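Local structure of beta-N-acetylglucosaminidase-like protein Glycoside hydrolase family 20 (Flavobacterium johnsoniae, 6YHH) at residues Ile597-Asn600 and Lys601-Glu605. The protein probably cleaves terminal N-acetylhexosamine residues from chitin-derived oligosaccharides, as a family 20 beta-N-acetylglucosaminidase. Numbering follows the deposited sequence.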
# COMPACT_ATOMS: atom_id res chain seq x y z
N ILE A 597 -21.69 -24.48 -10.69
CA ILE A 597 -22.58 -25.09 -9.70
C ILE A 597 -21.92 -25.11 -8.34
O ILE A 597 -22.53 -24.76 -7.32
CB ILE A 597 -23.02 -26.45 -10.21
CG1 ILE A 597 -23.93 -26.26 -11.42
CG2 ILE A 597 -23.68 -27.23 -9.08
CD1 ILE A 597 -24.15 -27.54 -12.23
N ALA A 598 -20.65 -25.51 -8.29
CA ALA A 598 -19.95 -25.56 -7.03
C ALA A 598 -19.75 -24.15 -6.44
O ALA A 598 -19.80 -23.94 -5.20
CB ALA A 598 -18.62 -26.32 -7.16
N VAL A 599 -19.41 -23.20 -7.30
CA VAL A 599 -19.23 -21.82 -6.83
C VAL A 599 -20.51 -21.28 -6.18
O VAL A 599 -20.48 -20.68 -5.11
CB VAL A 599 -18.79 -20.91 -8.02
CG1 VAL A 599 -18.95 -19.44 -7.65
CG2 VAL A 599 -17.38 -21.28 -8.49
N ASN A 600 -21.63 -21.54 -6.79
CA ASN A 600 -22.90 -21.06 -6.26
C ASN A 600 -23.14 -21.70 -4.91
O ASN A 600 -23.59 -21.04 -3.99
CB ASN A 600 -24.06 -21.32 -7.19
CG ASN A 600 -25.34 -20.79 -6.64
OD1 ASN A 600 -25.51 -19.58 -6.43
ND2 ASN A 600 -26.27 -21.72 -6.32
N LYS A 601 -22.91 -23.01 -4.79
CA LYS A 601 -23.03 -23.64 -3.45
C LYS A 601 -22.15 -22.97 -2.43
O LYS A 601 -22.60 -22.66 -1.34
CB LYS A 601 -22.68 -25.15 -3.43
CG LYS A 601 -23.63 -25.99 -4.31
CD LYS A 601 -23.14 -27.39 -4.59
CE LYS A 601 -23.17 -28.34 -3.43
NZ LYS A 601 -22.24 -29.55 -3.50
N GLY A 602 -20.92 -22.64 -2.80
CA GLY A 602 -20.02 -22.00 -1.89
C GLY A 602 -20.46 -20.63 -1.46
O GLY A 602 -20.39 -20.27 -0.26
N LEU A 603 -21.04 -19.88 -2.40
CA LEU A 603 -21.55 -18.57 -2.07
C LEU A 603 -22.75 -18.64 -1.13
O LEU A 603 -22.90 -17.87 -0.15
CB LEU A 603 -21.93 -17.84 -3.35
CG LEU A 603 -20.77 -17.45 -4.28
CD1 LEU A 603 -21.36 -16.79 -5.54
CD2 LEU A 603 -19.81 -16.53 -3.53
N VAL A 604 -23.64 -19.60 -1.40
CA VAL A 604 -24.81 -19.80 -0.50
C VAL A 604 -24.34 -20.17 0.93
O VAL A 604 -24.83 -19.58 1.94
CB VAL A 604 -25.79 -20.82 -1.10
CG1 VAL A 604 -26.84 -21.23 -0.09
CG2 VAL A 604 -26.47 -20.22 -2.35
N GLU A 605 -23.35 -21.00 1.03
CA GLU A 605 -22.76 -21.39 2.34
C GLU A 605 -22.23 -20.11 2.99
O GLU A 605 -22.51 -19.84 4.19
CB GLU A 605 -21.61 -22.35 2.21
CG GLU A 605 -21.91 -23.72 1.72
CD GLU A 605 -20.64 -24.56 1.97
OE1 GLU A 605 -20.41 -24.98 3.10
OE2 GLU A 605 -19.83 -24.72 1.08
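Val599 and Leu603 stand one turn apart on the alpha-helix 583-607, in the helical C-terminal part of the chain, far from the predicted proton donor Glu317. Their side chains run next to each other in the same direction, with Val599 CG1 4.2 Å from Leu603 CD1. Val599 places CG1 anti to its own N (chi1 165°), which leaves this methyl beside the carbonyl carbon and facing the next turn. Both residues are buried and each touches Phe528, so the pair lies on the face of the helix that packs against helix 523-529.

Four i to i+4 backbone bonds tie the two turns together. Lys601 N reaches Ile597 O at 3.1 Å, Gly602 N binds Ala598 O, and Leu603 N meets Val599 O at 2.9 Å. The fourth, from Val604 N to Asn600 O, is nearly straight at the hydrogen (167°).

Aliphatic carbons lie alongside the same carbonyl oxygens: Leu603 CG sits 3.3 Å from Val599 O, and Val604 CG2 packs at 3.4 Å from Asn600 O. The amide of Asn600 turns to the neighbouring helix 617-634, where OD1 is hydrogen-bonded to Ser620 OG. On the exposed flank, Lys601 bends at chi3 (72°) as its chain leads away from the preceding turn, after its CG has passed 3.4 Å from Ile597 O.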